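Local coordinates for competence protein PILN (Thermus thermophilus, PDB 4BHQ), which probably forms, through its dimerising periplasmic domain, part of the inner membrane platform on which type IV pilus biogenesis is initiated, at residues Ser139-Glu142 and Gly143-Leu146; Val119-Ile122 and Arg123-Thr127. All blocks are in the same frame, centred on the assembly; numbering follows the deposited sequence.

Contact 1 (Ser139-Leu146) is a hairpin turn at the surface, leading from strand 131-141 into strand 146-156; none of its touching residues is buried. Contact 2 (Val119-Thr127) is the last part of helix 115-124 and the chain beyond it, partly buried and pressed on strand 131-141. The two are thus in series along the chain, tied by that strand, which contact 1 leaves and contact 2 packs against. Their centres lie about 21 Å apart and they do not touch. Contact 1 works by polar means, one aspartate gathering backbone N-H groups and an arginine. Contact 2 adds to its helical bonds a pair of buried phenylalanines that reach the second subunit.

Contact 1 (Ser139-Glu142 and Gly143-Leu146); sequences SLDE and GRGL
Asp141 engages Arg144 through a salt bridge, with OD2 2.8 Å from Arg144 NE and the N-H fairly straight on it. The oxygen sits at the edge of the guanidinium, nearly in its plane, but is itself met from above the carboxylate, the two planes being turned 65° apart. A weaker bond joins Arg144 NH2 to the same OD2. Asp141 CG stands anti to its own N (chi1 -178°), which swings the carboxylate beside the chain that follows. The arginine chain bends at chi3 (-67°) to bring NE over to it. Arg144 NH1 has a second acid partner in Glu111, and a magnesium ion lies about 5 Å from this side chain. The other carboxylate oxygen, Asp141 OD1, takes a weak bond from Gly143 N at 2.9 Å, with the spacing of an Asx turn.

Backbone bonds close the beta hairpin. Asp141 N gives a bond of 2.8 Å to Leu146 O, in an antiparallel hydrogen-bonded pair. Asp141 O receives Arg144 N at 3.0 Å and, weakly, Gly145 N. Gly145 and Leu146 both face Asp141, a G1 beta bulge, and the positive phi of Gly145 suits glycine.

The leucine methyls make looser contacts. Leu146 CD1 rests 3.5 Å above the plane of the Arg144 guanidinium, over its centre, and approaches Asp141 CB at 4.3 Å. Leu140 CD1 reaches Leu146 O at 3.8 Å.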
loop_
_atom_site.group_PDB
_atom_site.type_symbol
_atom_site.label_atom_id
_atom_site.label_comp_id
_atom_site.label_asym_id
_atom_site.label_seq_id
_atom_site.Cartn_x
_atom_site.Cartn_y
_atom_site.Cartn_z
ATOM N N SER A 139 14.696 -0.961 -15.877
ATOM C CA SER A 139 16.049 -0.650 -16.198
ATOM C C SER A 139 16.972 -1.127 -15.078
ATOM O O SER A 139 16.657 -0.976 -13.890
ATOM C CB SER A 139 16.195 0.883 -16.444
ATOM O OG SER A 139 17.568 1.207 -16.598
ATOM N N LEU A 140 18.101 -1.718 -15.438
ATOM C CA LEU A 140 19.123 -2.071 -14.443
ATOM C C LEU A 140 19.876 -0.811 -14.002
ATOM O O LEU A 140 20.493 -0.097 -14.817
ATOM C CB LEU A 140 20.116 -3.068 -15.020
ATOM C CG LEU A 140 21.266 -3.523 -14.057
ATOM C CD1 LEU A 140 20.813 -4.225 -12.816
ATOM C CD2 LEU A 140 22.258 -4.414 -14.778
ATOM N N ASP A 141 19.802 -0.521 -12.702
ATOM C CA ASP A 141 20.586 0.586 -12.134
ATOM C C ASP A 141 21.890 -0.014 -11.718
ATOM O O ASP A 141 21.970 -0.683 -10.672
ATOM C CB ASP A 141 19.863 1.140 -10.879
ATOM C CG ASP A 141 20.601 2.330 -10.253
ATOM O OD1 ASP A 141 21.832 2.510 -10.496
ATOM O OD2 ASP A 141 19.921 3.085 -9.551
ATOM N N GLU A 142 22.928 0.178 -12.533
ATOM C CA GLU A 142 24.245 -0.490 -12.269
ATOM C C GLU A 142 24.974 0.175 -11.090
ATOM O O GLU A 142 25.883 -0.374 -10.581
ATOM C CB GLU A 142 25.140 -0.385 -13.498
ATOM C CG GLU A 142 24.445 -1.013 -14.705
ATOM C CD GLU A 142 25.327 -1.013 -15.917
ATOM O OE1 GLU A 142 26.239 -1.831 -15.929
ATOM O OE2 GLU A 142 25.116 -0.152 -16.816
ATOM N N GLY A 143 24.490 1.341 -10.623
ATOM C CA GLY A 143 24.975 1.899 -9.360
ATOM C C GLY A 143 24.535 1.083 -8.130
ATOM O O GLY A 143 25.195 1.087 -7.123
ATOM N N ARG A 144 23.417 0.385 -8.221
ATOM C CA ARG A 144 22.882 -0.317 -7.079
ATOM C C ARG A 144 22.761 -1.796 -7.291
ATOM O O ARG A 144 22.472 -2.554 -6.330
ATOM C CB ARG A 144 21.520 0.275 -6.722
ATOM C CG ARG A 144 21.588 1.672 -6.083
ATOM C CD ARG A 144 20.182 2.142 -5.709
ATOM N NE ARG A 144 19.303 2.389 -6.877
ATOM C CZ ARG A 144 17.973 2.554 -6.738
ATOM N NH1 ARG A 144 17.416 2.483 -5.511
ATOM N NH2 ARG A 144 17.183 2.795 -7.795
ATOM N N GLY A 145 22.893 -2.242 -8.541
ATOM C CA GLY A 145 22.649 -3.686 -8.857
ATOM C C GLY A 145 21.202 -4.129 -8.624
ATOM O O GLY A 145 20.939 -5.229 -8.150
ATOM N N LEU A 146 20.250 -3.290 -8.970
ATOM C CA LEU A 146 18.811 -3.652 -8.903
ATOM C C LEU A 146 18.042 -2.957 -10.028
ATOM O O LEU A 146 18.589 -2.063 -10.675
ATOM C CB LEU A 146 18.209 -3.242 -7.555
ATOM C CG LEU A 146 18.519 -1.894 -7.002
ATOM C CD1 LEU A 146 17.657 -0.884 -7.757
ATOM C CD2 LEU A 146 18.277 -1.869 -5.453
#

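Contact 2 (Val119-Ile122 and Arg123-Thr127); sequences VRFI and RAFET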
loop_
_atom_site.group_PDB
_atom_site.type_symbol
_atom_site.label_atom_id
_atom_site.label_comp_id
_atom_site.label_asym_id
_atom_site.label_seq_id
_atom_site.Cartn_x
_atom_site.Cartn_y
_atom_site.Cartn_z
ATOM N N VAL A 119 9.448 -10.182 -12.117
ATOM C CA VAL A 119 8.513 -11.110 -12.786
ATOM C C VAL A 119 7.434 -11.640 -11.833
ATOM O O VAL A 119 6.255 -11.670 -12.184
ATOM C CB VAL A 119 9.297 -12.317 -13.418
ATOM C CG1 VAL A 119 8.345 -13.363 -13.881
ATOM C CG2 VAL A 119 10.156 -11.826 -14.573
ATOM N N ARG A 120 7.821 -12.034 -10.630
ATOM C CA ARG A 120 6.789 -12.430 -9.607
ATOM C C ARG A 120 5.779 -11.321 -9.297
ATOM O O ARG A 120 4.589 -11.585 -9.137
ATOM C CB ARG A 120 7.456 -12.852 -8.299
ATOM C CG ARG A 120 8.271 -14.166 -8.414
ATOM C CD ARG A 120 8.739 -14.712 -7.042
ATOM N NE ARG A 120 9.809 -13.901 -6.436
ATOM C CZ ARG A 120 11.112 -14.188 -6.578
ATOM N NH1 ARG A 120 11.515 -15.243 -7.285
ATOM N NH2 ARG A 120 12.041 -13.442 -6.011
ATOM N N PHE A 121 6.251 -10.071 -9.264
ATOM C CA PHE A 121 5.361 -8.920 -8.967
ATOM C C PHE A 121 4.397 -8.768 -10.105
ATOM O O PHE A 121 3.148 -8.641 -9.894
ATOM C CB PHE A 121 6.214 -7.622 -8.789
ATOM C CG PHE A 121 5.398 -6.414 -8.388
ATOM C CD1 PHE A 121 4.753 -5.622 -9.364
ATOM C CD2 PHE A 121 5.224 -6.099 -7.023
ATOM C CE1 PHE A 121 3.992 -4.503 -8.983
ATOM C CE2 PHE A 121 4.484 -4.964 -6.626
ATOM C CZ PHE A 121 3.861 -4.160 -7.610
ATOM N N ILE A 122 4.926 -8.777 -11.335
ATOM C CA ILE A 122 4.047 -8.608 -12.493
ATOM C C ILE A 122 3.008 -9.725 -12.527
ATOM O O ILE A 122 1.784 -9.452 -12.699
ATOM C CB ILE A 122 4.833 -8.586 -13.803
ATOM C CG1 ILE A 122 5.731 -7.347 -13.862
ATOM C CG2 ILE A 122 3.872 -8.617 -14.997
ATOM C CD1 ILE A 122 6.759 -7.410 -14.990
ATOM N N ARG A 123 3.452 -10.956 -12.334
ATOM C CA ARG A 123 2.521 -12.128 -12.472
ATOM C C ARG A 123 1.441 -12.107 -11.402
ATOM O O ARG A 123 0.341 -12.558 -11.657
ATOM C CB ARG A 123 3.282 -13.476 -12.392
ATOM C CG ARG A 123 4.046 -13.764 -13.693
ATOM C CD ARG A 123 4.674 -15.177 -13.687
ATOM N NE ARG A 123 5.547 -15.454 -14.850
ATOM C CZ ARG A 123 6.601 -16.295 -14.840
ATOM N NH1 ARG A 123 6.935 -16.987 -13.744
ATOM N NH2 ARG A 123 7.343 -16.455 -15.936
ATOM N N ALA A 124 1.760 -11.589 -10.194
ATOM C CA ALA A 124 0.703 -11.498 -9.140
ATOM C C ALA A 124 -0.491 -10.768 -9.666
ATOM O O ALA A 124 -1.623 -11.029 -9.260
ATOM C CB ALA A 124 1.228 -10.769 -7.866
ATOM N N PHE A 125 -0.270 -9.762 -10.540
ATOM C CA PHE A 125 -1.423 -8.980 -10.989
ATOM C C PHE A 125 -2.073 -9.516 -12.284
ATOM O O PHE A 125 -2.989 -8.918 -12.811
ATOM C CB PHE A 125 -1.008 -7.499 -11.139
ATOM C CG PHE A 125 -0.727 -6.858 -9.799
ATOM C CD1 PHE A 125 -1.768 -6.401 -9.005
ATOM C CD2 PHE A 125 0.586 -6.848 -9.273
ATOM C CE1 PHE A 125 -1.497 -5.819 -7.746
ATOM C CE2 PHE A 125 0.847 -6.285 -8.042
ATOM C CZ PHE A 125 -0.180 -5.797 -7.253
ATOM N N GLU A 126 -1.576 -10.637 -12.786
ATOM C CA GLU A 126 -2.151 -11.224 -13.991
ATOM C C GLU A 126 -3.027 -12.424 -13.697
ATOM O O GLU A 126 -3.884 -12.744 -14.479
ATOM C CB GLU A 126 -1.026 -11.646 -14.936
ATOM C CG GLU A 126 -0.506 -10.483 -15.709
ATOM C CD GLU A 126 0.527 -10.888 -16.735
ATOM O OE1 GLU A 126 1.028 -12.063 -16.685
ATOM O OE2 GLU A 126 0.818 -9.993 -17.603
ATOM N N THR A 127 -2.798 -13.062 -12.560
ATOM C CA THR A 127 -3.458 -14.276 -12.217
ATOM C C THR A 127 -4.665 -13.971 -11.344
ATOM O O THR A 127 -5.196 -14.875 -10.708
ATOM C CB THR A 127 -2.513 -15.235 -11.448
ATOM O OG1 THR A 127 -2.079 -14.610 -10.237
ATOM C CG2 THR A 127 -1.264 -15.619 -12.289
#
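Arg123 N bonds Val119 O at 2.9 Å and Ala124 N bonds Arg120 O at 3.0 Å, the i to i+4 spacing of an alpha helix, whereas Phe125 N falls back to Ile122 O, three residues earlier, as the helix ends. Phe121 and Phe125 carry the side-chain contact one turn apart. Phe125 CE2 sits over one face of the Phe121 ring, displaced toward the rim and 3.7 Å from Phe121 CZ. With centroids 5.2 Å apart and planes at 50°, the pair is oblique. The Phe125 ring turns its edge to the backbone, putting Phe125 CD2 3.2 Å from Phe121 O, with Ile122 O also near the ring plane. Phe121 leans forward to this partner because CG is anti to its N (chi1 -176°). With Phe121 replaced, an alanine here would probably take away the face on which Phe125 CE2 rests and leave that ring freer to turn.

On the outer side, Val119 and Arg123 run side by side. Val119 CG1 lies over the centre of one guanidinium face, 3.5 Å from Arg123 CZ, and the arginine chain, extended from CG to NE, keeps alongside the valine. The Arg120 side chain starts out away from 123-127 and forms a salt bridge with Glu72.

The turn rests on strand 131-141, where Ile122 touches Ile133 and Phe135 and Phe125 also meets Ile133; the Phe121 ring meets Phe149 of strand 146-156. The second subunit completes the setting: its Phe60 meets the Phe125 ring, its Ile64 packs on Phe121 and its Gln63 bonds Ala124 O; the end of helix 115-124 thus touches both the sheet and the dimer partner.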